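Local coordinates for uncharacterized protein (Bacteroides ovatus CL02T12C04, PDB 6PTM), which probably hydrolyses carrageenan chains from their ends, as an exo-acting glycoside hydrolase of family GH42, at residues R55-K60 against S133-V138; A78-G83 against I181-E186; A173-K178 against R535-V540. All coordinates share one frame; numbering follows the deposited sequence. Where two conformers were deposited one is given.

Contact 1 (R55-K60 against S133-V138)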
ATOM      1  N   ARG A  55     -19.683  22.366 -19.915  1.00 21.48           N
ATOM      2  CA  ARG A  55     -20.781  22.665 -18.956  1.00 20.99           C
ATOM      3  C   ARG A  55     -22.144  22.583 -19.659  1.00 21.87           C
ATOM      4  O   ARG A  55     -23.079  22.024 -19.061  1.00 23.84           O
ATOM      5  CB  ARG A  55     -20.638  24.046 -18.303  1.00 22.46           C
ATOM      6  CG  ARG A  55     -21.706  24.335 -17.261  1.00 22.75           C
ATOM      7  CD  ARG A  55     -21.609  25.739 -16.688  1.00 25.38           C
ATOM      8  NE  ARG A  55     -20.421  25.784 -15.831  1.00 28.19           N
ATOM      9  CZ  ARG A  55     -19.268  26.374 -16.124  1.00 27.22           C
ATOM     10  NH1 ARG A  55     -19.130  27.068 -17.241  1.00 28.02           N
ATOM     11  NH2 ARG A  55     -18.258  26.314 -15.263  1.00 28.68           N
ATOM     12  N   LYS A  56     -22.278  23.104 -20.878  1.00 23.33           N
ATOM     13  CA  LYS A  56     -23.571  23.002 -21.606  1.00 26.10           C
ATOM     14  C   LYS A  56     -23.796  21.550 -22.054  1.00 23.66           C
ATOM     15  O   LYS A  56     -24.933  21.097 -22.020  1.00 25.14           O
ATOM     16  CB  LYS A  56     -23.596  23.940 -22.812  1.00 31.12           C
ATOM     17  CG  LYS A  56     -23.131  25.354 -22.512  1.00 36.74           C
ATOM     18  CD  LYS A  56     -23.982  26.406 -23.143  1.00 43.92           C
ATOM     19  CE  LYS A  56     -24.055  26.263 -24.646  1.00 50.17           C
ATOM     20  NZ  LYS A  56     -23.031  27.103 -25.307  1.00 54.81           N
ATOM     21  N   LEU A  57     -22.762  20.837 -22.487  1.00 21.66           N
ATOM     22  CA  LEU A  57     -22.927  19.442 -22.984  1.00 21.63           C
ATOM     23  C   LEU A  57     -23.392  18.567 -21.821  1.00 21.93           C
ATOM     24  O   LEU A  57     -24.274  17.717 -22.016  1.00 23.29           O
ATOM     25  CB  LEU A  57     -21.607  18.932 -23.568  1.00 23.76           C
ATOM     26  CG  LEU A  57     -21.711  17.593 -24.291  1.00 25.37           C
ATOM     27  CD1 LEU A  57     -22.576  17.728 -25.538  1.00 26.13           C
ATOM     28  CD2 LEU A  57     -20.322  17.097 -24.669  1.00 26.55           C
ATOM     29  N   ILE A  58     -22.862  18.813 -20.627  1.00 21.23           N
ATOM     30  CA  ILE A  58     -23.310  18.095 -19.408  1.00 22.59           C
ATOM     31  C   ILE A  58     -24.810  18.330 -19.195  1.00 22.98           C
ATOM     32  O   ILE A  58     -25.532  17.349 -18.937  1.00 21.38           O
ATOM     33  CB  ILE A  58     -22.466  18.488 -18.181  1.00 22.40           C
ATOM     34  CG1 ILE A  58     -21.080  17.835 -18.276  1.00 21.90           C
ATOM     35  CG2 ILE A  58     -23.201  18.147 -16.889  1.00 21.49           C
ATOM     36  CD1 ILE A  58     -20.078  18.413 -17.312  1.00 23.75           C
ATOM     37  N   ALA A  59     -25.275  19.577 -19.271  1.00 26.11           N
ATOM     38  CA  ALA A  59     -26.708  19.891 -19.023  1.00 24.34           C
ATOM     39  C   ALA A  59     -27.539  19.126 -20.051  1.00 24.20           C
ATOM     40  O   ALA A  59     -28.505  18.477 -19.630  1.00 28.79           O
ATOM     41  CB  ALA A  59     -26.964  21.386 -19.047  1.00 24.67           C
ATOM     42  N   LYS A  60     -27.128  19.130 -21.324  1.00 25.45           N
ATOM     43  CA  LYS A  60     -27.828  18.401 -22.413  1.00 27.11           C
ATOM     44  C   LYS A  60     -27.817  16.886 -22.140  1.00 28.49           C
ATOM     45  O   LYS A  60     -28.916  16.302 -22.126  1.00 26.77           O
ATOM     46  CB  LYS A  60     -27.214  18.755 -23.764  1.00 30.91           C
ATOM     47  CG  LYS A  60     -28.071  18.394 -24.970  1.00 33.79           C
ATOM     48  CD  LYS A  60     -27.447  18.831 -26.287  1.00 37.71           C
ATOM     49  CE  LYS A  60     -28.355  18.578 -27.467  1.00 41.04           C
ATOM     50  NZ  LYS A  60     -27.587  18.505 -28.729  1.00 44.84           N
ATOM     51  N   SER A 133     -15.445  14.950 -26.259  1.00 22.22           N
ATOM     52  CA  SER A 133     -15.432  13.807 -27.214  1.00 24.95           C
ATOM     53  C   SER A 133     -16.120  12.590 -26.617  1.00 23.10           C
ATOM     54  O   SER A 133     -16.921  11.944 -27.318  1.00 20.91           O
ATOM     55  CB  SER A 133     -14.058  13.457 -27.588  1.00 29.75           C
ATOM     56  OG  SER A 133     -13.550  14.545 -28.299  1.00 43.15           O
ATOM     57  N   GLU A 134     -15.776  12.258 -25.384  1.00 20.26           N
ATOM     58  CA  GLU A 134     -16.343  11.055 -24.760  1.00 21.81           C
ATOM     59  C   GLU A 134     -17.856  11.235 -24.622  1.00 21.38           C
ATOM     60  O   GLU A 134     -18.610  10.342 -25.058  1.00 18.08           O
ATOM     61  CB  GLU A 134     -15.735  10.730 -23.395  1.00 23.26           C
ATOM     62  CG  GLU A 134     -16.340   9.446 -22.821  1.00 24.03           C
ATOM     63  CD  GLU A 134     -15.679   8.887 -21.575  1.00 25.63           C
ATOM     64  OE1 GLU A 134     -14.701   9.480 -21.143  1.00 25.00           O
ATOM     65  OE2 GLU A 134     -16.201   7.884 -21.006  1.00 32.25           O
ATOM     66  N   LEU A 135     -18.307  12.318 -24.000  1.00 22.24           N
ATOM     67  CA  LEU A 135     -19.759  12.495 -23.738  1.00 22.47           C
ATOM     68  C   LEU A 135     -20.559  12.553 -25.058  1.00 21.79           C
ATOM     69  O   LEU A 135     -21.674  11.981 -25.073  1.00 25.48           O
ATOM     70  CB  LEU A 135     -19.950  13.747 -22.882  1.00 23.51           C
ATOM     71  CG  LEU A 135     -21.339  13.934 -22.283  1.00 25.15           C
ATOM     72  CD1 LEU A 135     -21.829  12.690 -21.554  1.00 23.24           C
ATOM     73  CD2 LEU A 135     -21.349  15.150 -21.353  1.00 25.11           C
ATOM     74  N   GLU A 136     -20.047  13.197 -26.102  1.00 21.86           N
ATOM     75  CA  GLU A 136     -20.756  13.246 -27.412  0.50 23.09           C
ATOM     76  C   GLU A 136     -20.913  11.819 -27.957  1.00 23.51           C
ATOM     77  O   GLU A 136     -22.003  11.521 -28.450  1.00 24.18           O
ATOM     78  CB  GLU A 136     -20.030  14.166 -28.383  0.50 24.09           C
ATOM     79  CG  GLU A 136     -20.067  15.623 -27.953  0.50 25.08           C
ATOM     80  CD  GLU A 136     -20.927  16.522 -28.824  0.50 24.59           C
ATOM     81  OE1 GLU A 136     -21.996  16.044 -29.292  0.50 26.81           O
ATOM     82  OE2 GLU A 136     -20.530  17.685 -29.021  0.50 20.72           O
ATOM     83  N   ALA A 137     -19.908  10.956 -27.812  1.00 21.14           N
ATOM     84  CA  ALA A 137     -19.988   9.539 -28.213  1.00 19.96           C
ATOM     85  C   ALA A 137     -21.025   8.807 -27.358  1.00 20.41           C
ATOM     86  O   ALA A 137     -21.752   7.951 -27.903  1.00 21.99           O
ATOM     87  CB  ALA A 137     -18.618   8.900 -28.114  1.00 19.37           C
ATOM     88  N   VAL A 138     -21.020   9.053 -26.047  1.00 19.34           N
ATOM     89  CA  VAL A 138     -22.011   8.437 -25.135  1.00 20.26           C
ATOM     90  C   VAL A 138     -23.418   8.904 -25.552  1.00 21.64           C
ATOM     91  O   VAL A 138     -24.316   8.057 -25.627  1.00 20.98           O
ATOM     92  CB  VAL A 138     -21.719   8.747 -23.664  1.00 20.16           C
ATOM     93  CG1 VAL A 138     -22.878   8.307 -22.794  1.00 20.99           C
ATOM     94  CG2 VAL A 138     -20.411   8.101 -23.198  1.00 20.72           C
TER
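Two long helices of the N-terminal helical region, 44-63 and 109-139, run side by side here and meet through L57 and L135. Around the contact their axes pass 10.6 Å apart, and with only 22° between their directions the two are nearly parallel. L57 and L135 sit level with each other, and their side chains lie alongside, pointing opposite ways. L57 CD2 rests on L135 CB at 3.8 Å, while L135 CD2 comes up against the base of the L57 side chain, 3.8 Å from L57 CG and 3.9 Å from L57 O. This reach follows from a chi1 of -168°, which sets L135 CG anti to the backbone N and carries the methyl fork across to the other helix.

L57 also touches I132 and M139, so its neighbours on helix 109-139 are I132, L135, E136 and M139, the i, i+3, i+4, i+7 pattern of a hole, and L57 enters it as a knob in knobs-into-holes packing. Leucine suits such a place because its branched end fills the hole from several sides. I58 leaves its helix pointing away from helix 109-139, toward T68 and helix 69-90, yet I58 CG1 still lies 4.1 Å from L135 CD2. L135, which also touches E71, thus meets both other helices, 44-63 and 69-90.

At the more open margin E136 lays its aliphatic part over L57, with E136 CG 3.6 Å from L57 CD2 in one of two deposited conformers, which makes this detail doubtful. There E136 OE1 has R140 as a long, weak ion partner, while K60 is too distant for a salt bridge.

Contact 2 (A78-G83 against I181-E186)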
ATOM      1  N   ALA A  78     -11.382  21.441 -13.607  1.00 18.48           N
ATOM      2  CA  ALA A  78     -10.998  22.522 -14.523  1.00 17.66           C
ATOM      3  C   ALA A  78     -11.298  23.852 -13.832  1.00 19.49           C
ATOM      4  O   ALA A  78     -10.377  24.706 -13.761  1.00 20.06           O
ATOM      5  CB  ALA A  78     -11.723  22.350 -15.831  1.00 18.08           C
ATOM      6  N   GLU A  79     -12.499  23.995 -13.257  1.00 19.71           N
ATOM      7  CA  GLU A  79     -12.916  25.246 -12.555  1.00 20.23           C
ATOM      8  C   GLU A  79     -11.917  25.549 -11.450  1.00 19.86           C
ATOM      9  O   GLU A  79     -11.522  26.686 -11.332  1.00 17.52           O
ATOM     10  CB  GLU A  79     -14.315  25.119 -11.966  1.00 21.01           C
ATOM     11  CG  GLU A  79     -15.365  25.051 -13.035  1.00 20.88           C
ATOM     12  CD  GLU A  79     -16.706  24.629 -12.486  1.00 23.09           C
ATOM     13  OE1 GLU A  79     -16.754  24.119 -11.377  1.00 23.77           O
ATOM     14  OE2 GLU A  79     -17.665  24.756 -13.211  1.00 25.63           O
ATOM     15  N   ILE A  80     -11.476  24.534 -10.709  1.00 19.06           N
ATOM     16  CA  ILE A  80     -10.536  24.735  -9.570  1.00 19.67           C
ATOM     17  C   ILE A  80      -9.180  25.193 -10.117  1.00 19.67           C
ATOM     18  O   ILE A  80      -8.621  26.149  -9.575  1.00 19.24           O
ATOM     19  CB  ILE A  80     -10.420  23.466  -8.707  1.00 20.28           C
ATOM     20  CG1 ILE A  80     -11.731  23.222  -7.937  1.00 21.08           C
ATOM     21  CG2 ILE A  80      -9.223  23.565  -7.770  1.00 20.18           C
ATOM     22  CD1 ILE A  80     -11.782  21.892  -7.217  1.00 21.64           C
ATOM     23  N   PHE A  81      -8.675  24.528 -11.148  1.00 17.96           N
ATOM     24  CA  PHE A  81      -7.286  24.755 -11.614  1.00 18.78           C
ATOM     25  C   PHE A  81      -7.225  26.027 -12.448  1.00 18.64           C
ATOM     26  O   PHE A  81      -6.106  26.496 -12.667  1.00 20.40           O
ATOM     27  CB  PHE A  81      -6.724  23.556 -12.369  1.00 18.55           C
ATOM     28  CG  PHE A  81      -6.039  22.597 -11.430  1.00 19.42           C
ATOM     29  CD1 PHE A  81      -6.756  21.596 -10.790  1.00 18.97           C
ATOM     30  CD2 PHE A  81      -4.690  22.737 -11.151  1.00 18.55           C
ATOM     31  CE1 PHE A  81      -6.110  20.716  -9.938  1.00 19.82           C
ATOM     32  CE2 PHE A  81      -4.049  21.863 -10.293  1.00 17.88           C
ATOM     33  CZ  PHE A  81      -4.762  20.864  -9.683  1.00 18.00           C
ATOM     34  N   MET A  82      -8.351  26.540 -12.922  1.00 18.03           N
ATOM     35  CA  MET A  82      -8.320  27.862 -13.591  1.00 19.75           C
ATOM     36  C   MET A  82      -7.937  28.869 -12.498  1.00 19.75           C
ATOM     37  O   MET A  82      -7.095  29.736 -12.766  1.00 20.67           O
ATOM     38  CB  MET A  82      -9.651  28.242 -14.243  1.00 20.02           C
ATOM     39  CG  MET A  82      -9.944  27.470 -15.514  1.00 20.12           C
ATOM     40  SD  MET A  82      -8.700  27.743 -16.812  1.00 23.29           S
ATOM     41  CE  MET A  82      -9.209  29.378 -17.355  1.00 25.54           C
ATOM     42  N   GLY A  83      -8.529  28.761 -11.310  1.00 19.23           N
ATOM     43  CA  GLY A  83      -8.190  29.683 -10.213  1.00 21.42           C
ATOM     44  C   GLY A  83      -6.763  29.469  -9.745  1.00 22.50           C
ATOM     45  O   GLY A  83      -6.067  30.472  -9.419  1.00 20.09           O
ATOM     46  N   ILE A 181     -14.046  21.969   2.001  1.00 25.82           N
ATOM     47  CA  ILE A 181     -15.064  22.961   1.569  1.00 28.70           C
ATOM     48  C   ILE A 181     -15.960  22.307   0.515  1.00 28.51           C
ATOM     49  O   ILE A 181     -15.504  21.385  -0.215  1.00 22.68           O
ATOM     50  CB  ILE A 181     -14.394  24.253   1.079  1.00 30.44           C
ATOM     51  CG1 ILE A 181     -13.503  24.011  -0.137  1.00 32.53           C
ATOM     52  CG2 ILE A 181     -13.624  24.929   2.218  1.00 30.74           C
ATOM     53  CD1 ILE A 181     -13.230  25.249  -0.920  1.00 33.02           C
ATOM     54  N   LYS A 182     -17.200  22.772   0.421  1.00 28.20           N
ATOM     55  CA  LYS A 182     -18.189  22.230  -0.539  1.00 29.38           C
ATOM     56  C   LYS A 182     -17.553  22.007  -1.929  1.00 26.93           C
ATOM     57  O   LYS A 182     -17.752  20.879  -2.495  1.00 25.23           O
ATOM     58  CB  LYS A 182     -19.429  23.123  -0.597  1.00 32.91           C
ATOM     59  CG  LYS A 182     -20.632  22.400  -1.186  1.00 41.17           C
ATOM     60  CD  LYS A 182     -21.933  22.574  -0.397  1.00 49.78           C
ATOM     61  CE  LYS A 182     -22.772  23.726  -0.905  1.00 54.74           C
ATOM     62  NZ  LYS A 182     -23.112  23.536  -2.338  1.00 58.79           N
ATOM     63  N   GLU A 183     -16.836  23.002  -2.475  1.00 25.77           N
ATOM     64  CA  GLU A 183     -16.271  22.994  -3.860  1.00 25.62           C
ATOM     65  C   GLU A 183     -15.374  21.750  -4.050  1.00 24.81           C
ATOM     66  O   GLU A 183     -15.378  21.202  -5.168  1.00 19.36           O
ATOM     67  CB  GLU A 183     -15.532  24.311  -4.185  1.00 28.61           C
ATOM     68  CG  GLU A 183     -15.367  24.581  -5.695  1.00 34.90           C
ATOM     69  CD  GLU A 183     -14.369  25.646  -6.193  1.00 41.80           C
ATOM     70  OE1 GLU A 183     -13.600  26.213  -5.353  1.00 43.53           O
ATOM     71  OE2 GLU A 183     -14.347  25.927  -7.455  1.00 43.00           O
ATOM     72  N   TYR A 184     -14.682  21.291  -2.996  1.00 23.01           N
ATOM     73  CA  TYR A 184     -13.642  20.225  -3.046  1.00 23.55           C
ATOM     74  C   TYR A 184     -14.198  18.858  -2.590  1.00 23.58           C
ATOM     75  O   TYR A 184     -13.549  17.853  -2.879  1.00 20.61           O
ATOM     76  CB  TYR A 184     -12.424  20.637  -2.212  1.00 25.88           C
ATOM     77  CG  TYR A 184     -11.662  21.868  -2.671  1.00 25.51           C
ATOM     78  CD1 TYR A 184     -11.946  22.527  -3.856  1.00 27.36           C
ATOM     79  CD2 TYR A 184     -10.624  22.378  -1.904  1.00 26.59           C
ATOM     80  CE1 TYR A 184     -11.248  23.670  -4.247  1.00 27.97           C
ATOM     81  CE2 TYR A 184      -9.916  23.512  -2.273  1.00 25.63           C
ATOM     82  CZ  TYR A 184     -10.235  24.174  -3.449  1.00 26.55           C
ATOM     83  OH  TYR A 184      -9.533  25.279  -3.831  1.00 24.77           O
ATOM     84  N   ILE A 185     -15.346  18.792  -1.903  1.00 20.59           N
ATOM     85  CA  ILE A 185     -15.873  17.507  -1.349  1.00 21.55           C
ATOM     86  C   ILE A 185     -17.024  16.978  -2.218  1.00 20.93           C
ATOM     87  O   ILE A 185     -17.433  15.833  -1.979  1.00 22.77           O
ATOM     88  CB  ILE A 185     -16.268  17.628   0.143  1.00 22.60           C
ATOM     89  CG1 ILE A 185     -17.438  18.595   0.341  1.00 24.23           C
ATOM     90  CG2 ILE A 185     -15.060  17.987   0.995  1.00 21.43           C
ATOM     91  CD1 ILE A 185     -17.983  18.638   1.749  1.00 26.56           C
ATOM     92  N   GLU A 186     -17.549  17.768  -3.168  1.00 21.88           N
ATOM     93  CA  GLU A 186     -18.616  17.307  -4.095  1.00 21.98           C
ATOM     94  C   GLU A 186     -18.079  16.187  -4.990  1.00 19.42           C
ATOM     95  O   GLU A 186     -18.756  15.154  -5.092  1.00 18.32           O
ATOM     96  CB  GLU A 186     -19.160  18.443  -4.942  1.00 23.95           C
ATOM     97  CG  GLU A 186     -20.196  19.214  -4.180  1.00 30.53           C
ATOM     98  CD  GLU A 186     -20.774  20.418  -4.898  1.00 30.34           C
ATOM     99  OE1 GLU A 186     -20.259  20.780  -5.977  1.00 30.72           O
ATOM    100  OE2 GLU A 186     -21.758  20.964  -4.367  1.00 36.70           O
TER
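I80 and E183 bring the two backbones closest, their CA atoms 8.3 Å apart: a turn of the long helix 69-90 faces the short helix 182-185. I181 takes the N-cap position of this short helix, and its carbonyl O accepts the bond from Y184 N at 2.9 Å, so the helix opens with an i to i+3 turn that brings Y184 round toward helix 69-90. With chi1 at -63°, the ring lies beside the backbone N and leans the same way. I80 CD1 packs obliquely against it, 3.4 Å from Y184 CD1, while I80 CG1 lies 3.7 Å from Y184 CE1. I181 CD1 sits on the other side of the ring plane, 3.8 Å above it and over the centre, so the buried ring has isoleucine carbons on both sides; W509 also meets it. E183, extended, runs alongside I80 in the opposite sense, and E183 OE2 comes within 3.8 Å of I80 CG1.

Y184 OH hydrogen-bonds Y84 OH beyond the apolar patch. E183 OE2 and E79 OE1 lie 4.9 Å apart with like charges, but R76 pairs with E79 OE1 and E186 OE1, and R55 with E79 OE2, so the arginines probably offset the repulsion.

Contact 3 (A173-K178 against R535-V540)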
ATOM      1  N   ALA A 173     -11.241   7.628  -3.032  1.00 14.15           N
ATOM      2  CA  ALA A 173     -10.043   8.484  -3.183  1.00 15.30           C
ATOM      3  C   ALA A 173     -10.332   9.861  -2.599  1.00 15.46           C
ATOM      4  O   ALA A 173     -11.393  10.441  -2.930  1.00 16.89           O
ATOM      5  CB  ALA A 173      -9.657   8.591  -4.623  1.00 14.62           C
ATOM      6  N   ASP A 174      -9.430  10.345  -1.755  1.00 15.37           N
ATOM      7  CA  ASP A 174      -9.349  11.762  -1.321  1.00 17.13           C
ATOM      8  C   ASP A 174      -7.862  12.185  -1.297  1.00 17.63           C
ATOM      9  O   ASP A 174      -7.014  11.464  -1.811  1.00 16.50           O
ATOM     10  CB  ASP A 174     -10.070  11.971   0.015  1.00 16.96           C
ATOM     11  CG  ASP A 174     -10.596  13.390   0.208  1.00 17.12           C
ATOM     12  OD1 ASP A 174     -11.658  13.553   0.820  1.00 16.84           O
ATOM     13  OD2 ASP A 174      -9.901  14.328  -0.202  1.00 17.52           O
ATOM     14  N   TRP A 175      -7.557  13.333  -0.730  1.00 17.67           N
ATOM     15  CA  TRP A 175      -6.226  13.964  -0.845  1.00 17.68           C
ATOM     16  C   TRP A 175      -5.790  14.496   0.517  1.00 18.03           C
ATOM     17  O   TRP A 175      -6.596  15.134   1.163  1.00 16.76           O
ATOM     18  CB  TRP A 175      -6.295  15.086  -1.874  1.00 18.23           C
ATOM     19  CG  TRP A 175      -6.733  14.651  -3.235  1.00 17.80           C
ATOM     20  CD1 TRP A 175      -8.020  14.556  -3.677  1.00 17.86           C
ATOM     21  CD2 TRP A 175      -5.896  14.236  -4.327  1.00 18.18           C
ATOM     22  NE1 TRP A 175      -8.040  14.055  -4.950  1.00 17.96           N
ATOM     23  CE2 TRP A 175      -6.758  13.887  -5.396  1.00 18.34           C
ATOM     24  CE3 TRP A 175      -4.514  14.107  -4.517  1.00 19.09           C
ATOM     25  CZ2 TRP A 175      -6.285  13.428  -6.625  1.00 18.10           C
ATOM     26  CZ3 TRP A 175      -4.045  13.694  -5.753  1.00 20.39           C
ATOM     27  CH2 TRP A 175      -4.921  13.315  -6.774  1.00 18.78           C
ATOM     28  N   THR A 176      -4.548  14.245   0.904  1.00 18.46           N
ATOM     29  CA  THR A 176      -3.919  14.771   2.134  1.00 21.66           C
ATOM     30  C   THR A 176      -4.051  16.316   2.186  1.00 22.78           C
ATOM     31  O   THR A 176      -3.767  16.984   1.172  1.00 20.05           O
ATOM     32  CB  THR A 176      -2.470  14.268   2.212  1.00 23.68           C
ATOM     33  OG1 THR A 176      -2.492  12.851   1.971  1.00 24.35           O
ATOM     34  CG2 THR A 176      -1.850  14.594   3.560  1.00 25.83           C
ATOM     35  N   TRP A 177      -4.562  16.836   3.308  1.00 23.51           N
ATOM     36  CA  TRP A 177      -4.624  18.284   3.675  1.00 28.42           C
ATOM     37  C   TRP A 177      -5.577  19.066   2.777  1.00 27.38           C
ATOM     38  O   TRP A 177      -5.524  20.294   2.866  1.00 31.05           O
ATOM     39  CB  TRP A 177      -3.239  18.951   3.616  1.00 29.99           C
ATOM     40  CG  TRP A 177      -2.249  18.430   4.606  1.00 36.37           C
ATOM     41  CD1 TRP A 177      -2.507  17.748   5.763  1.00 38.43           C
ATOM     42  CD2 TRP A 177      -0.818  18.550   4.508  1.00 38.39           C
ATOM     43  NE1 TRP A 177      -1.324  17.437   6.390  1.00 39.61           N
ATOM     44  CE2 TRP A 177      -0.274  17.920   5.648  1.00 39.18           C
ATOM     45  CE3 TRP A 177       0.050  19.149   3.588  1.00 44.16           C
ATOM     46  CZ2 TRP A 177       1.101  17.847   5.871  1.00 41.69           C
ATOM     47  CZ3 TRP A 177       1.410  19.072   3.809  1.00 43.69           C
ATOM     48  CH2 TRP A 177       1.926  18.421   4.929  1.00 41.55           C
ATOM     49  N   LYS A 178      -6.369  18.415   1.918  1.00 25.96           N
ATOM     50  CA  LYS A 178      -7.354  19.108   1.044  1.00 25.04           C
ATOM     51  C   LYS A 178      -8.310  19.912   1.918  1.00 24.09           C
ATOM     52  O   LYS A 178      -8.921  19.385   2.853  1.00 21.75           O
ATOM     53  CB  LYS A 178      -8.192  18.134   0.212  1.00 24.05           C
ATOM     54  CG  LYS A 178      -9.114  18.787  -0.817  1.00 23.03           C
ATOM     55  CD  LYS A 178     -10.029  17.783  -1.458  1.00 23.31           C
ATOM     56  CE  LYS A 178     -11.075  17.282  -0.472  1.00 23.63           C
ATOM     57  NZ  LYS A 178     -11.857  16.166  -1.047  1.00 21.60           N
ATOM     58  N   ARG A 535      -4.960  17.099 -14.957  1.00 16.17           N
ATOM     59  CA  ARG A 535      -5.366  15.818 -15.562  1.00 15.13           C
ATOM     60  C   ARG A 535      -5.034  14.660 -14.607  1.00 15.21           C
ATOM     61  O   ARG A 535      -5.819  13.687 -14.593  1.00 14.29           O
ATOM     62  CB  ARG A 535      -4.793  15.655 -16.964  1.00 15.26           C
ATOM     63  CG  ARG A 535      -5.545  16.448 -18.022  1.00 15.45           C
ATOM     64  CD  ARG A 535      -5.316  15.949 -19.417  1.00 16.09           C
ATOM     65  NE  ARG A 535      -3.954  16.138 -19.848  1.00 16.68           N
ATOM     66  CZ  ARG A 535      -3.460  15.672 -20.989  1.00 17.13           C
ATOM     67  NH1 ARG A 535      -2.182  15.841 -21.270  1.00 18.55           N
ATOM     68  NH2 ARG A 535      -4.209  14.961 -21.810  1.00 17.23           N
ATOM     69  N   ILE A 536      -4.012  14.783 -13.761  1.00 15.27           N
ATOM     70  CA  ILE A 536      -3.699  13.741 -12.732  1.00 15.55           C
ATOM     71  C   ILE A 536      -4.774  13.760 -11.634  1.00 15.72           C
ATOM     72  O   ILE A 536      -5.286  12.698 -11.268  1.00 17.44           O
ATOM     73  CB  ILE A 536      -2.272  13.947 -12.172  1.00 16.36           C
ATOM     74  CG1 ILE A 536      -1.217  13.881 -13.273  1.00 18.99           C
ATOM     75  CG2 ILE A 536      -1.938  12.953 -11.073  1.00 16.31           C
ATOM     76  CD1 ILE A 536      -1.081  12.516 -13.900  1.00 18.45           C
ATOM     77  N   VAL A 537      -5.075  14.918 -11.079  1.00 15.33           N
ATOM     78  CA  VAL A 537      -6.126  15.043 -10.030  1.00 16.81           C
ATOM     79  C   VAL A 537      -7.428  14.430 -10.570  1.00 16.19           C
ATOM     80  O   VAL A 537      -8.082  13.634  -9.867  1.00 16.01           O
ATOM     81  CB  VAL A 537      -6.274  16.518  -9.610  1.00 16.47           C
ATOM     82  CG1 VAL A 537      -7.525  16.778  -8.796  1.00 17.23           C
ATOM     83  CG2 VAL A 537      -5.052  16.941  -8.831  1.00 16.99           C
ATOM     84  N   ASN A 538      -7.816  14.790 -11.784  1.00 15.54           N
ATOM     85  CA  ASN A 538      -9.091  14.304 -12.372  1.00 14.84           C
ATOM     86  C   ASN A 538      -8.986  12.780 -12.574  1.00 15.14           C
ATOM     87  O   ASN A 538      -9.968  12.091 -12.264  1.00 13.62           O
ATOM     88  CB  ASN A 538      -9.465  15.050 -13.650  1.00 14.67           C
ATOM     89  CG  ASN A 538     -10.661  14.419 -14.322  1.00 14.66           C
ATOM     90  OD1 ASN A 538     -11.781  14.436 -13.790  1.00 15.58           O
ATOM     91  ND2 ASN A 538     -10.408  13.808 -15.459  1.00 13.01           N
ATOM     92  N   GLU A 539      -7.852  12.250 -13.065  1.00 14.93           N
ATOM     93  CA  GLU A 539      -7.827  10.845 -13.516  1.00 15.27           C
ATOM     94  C   GLU A 539      -7.951   9.902 -12.316  1.00 15.63           C
ATOM     95  O   GLU A 539      -8.513   8.791 -12.495  1.00 15.44           O
ATOM     96  CB  GLU A 539      -6.564  10.525 -14.284  1.00 16.46           C
ATOM     97  CG  GLU A 539      -6.693   9.252 -15.063  1.00 18.12           C
ATOM     98  CD  GLU A 539      -7.668   9.326 -16.215  1.00 19.68           C
ATOM     99  OE1 GLU A 539      -8.054  10.455 -16.599  1.00 19.24           O
ATOM    100  OE2 GLU A 539      -8.015   8.250 -16.754  1.00 21.16           O
ATOM    101  N   VAL A 540      -7.474  10.286 -11.132  1.00 14.25           N
ATOM    102  CA  VAL A 540      -7.676   9.429  -9.930  1.00 15.06           C
ATOM    103  C   VAL A 540      -9.180   9.207  -9.739  1.00 14.66           C
ATOM    104  O   VAL A 540      -9.591   8.053  -9.598  1.00 13.32           O
ATOM    105  CB  VAL A 540      -7.042   9.993  -8.644  1.00 15.28           C
ATOM    106  CG1 VAL A 540      -7.378   9.087  -7.478  1.00 15.53           C
ATOM    107  CG2 VAL A 540      -5.529  10.134  -8.773  1.00 16.00           C
TER
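D174 OD2 is gripped twice, by K178 NZ at 2.8 Å in a salt bridge and by W175 N at 2.6 Å. The lysine arrives from above the carboxylate plane; the backbone N-H reaches the anti side with a bent angle of 144°. D174 OD1 takes L191 N, and K178 NZ has further carbonyl partners at Y184, H188 and G189, so this buried ammonium group is surrounded by oxygen acceptors that probably compensate its charge. The pair spans the type II turn W175-K178, whose third residue, W177, has a positive phi.

The turn follows from the end of strand 168-175, which with 503-506 closes the ring of eight parallel strands of the (β/α)8 barrel, the catalytic fold of family GH42. Helix 534-549 packs outside; here the two axes come within 9.9 Å, with 145° between their directions. V540 divides its methyls, as branching at CB allows: CG1, anti to the backbone N (chi1 177°), lies 3.7 Å from A173 CB, a small neighbour, and CG2 lies 3.8 Å from W175 CH2. The broad W175 ring spans the wider gap, its edge facing V537 O, 3.7 Å from CZ2. H541 NE2 satisfies W175 NE1, and W509 packs edge-to-face on the indole.

How the contacts relate
Contact 1 is the most peripheral, about 36 Å from the centre of the chain to its own centre and only partly buried; contact 2 is buried at about 27 Å, and contact 3 lies deepest, at about 17 Å. Helix 69-90 links the first two, since it carries the E79 that pairs with R55 of helix 44-63. Contacts 2 and 3 share the run from strand 168-175 into helix 182-185, and F81 of helix 69-90 packs against V537 between them. The chemistry follows this order: aliphatic helix packing edged by charges, then isoleucine against tyrosine with arginines among glutamates, then a tryptophan between strand and helix beside an internal aspartate-lysine pair.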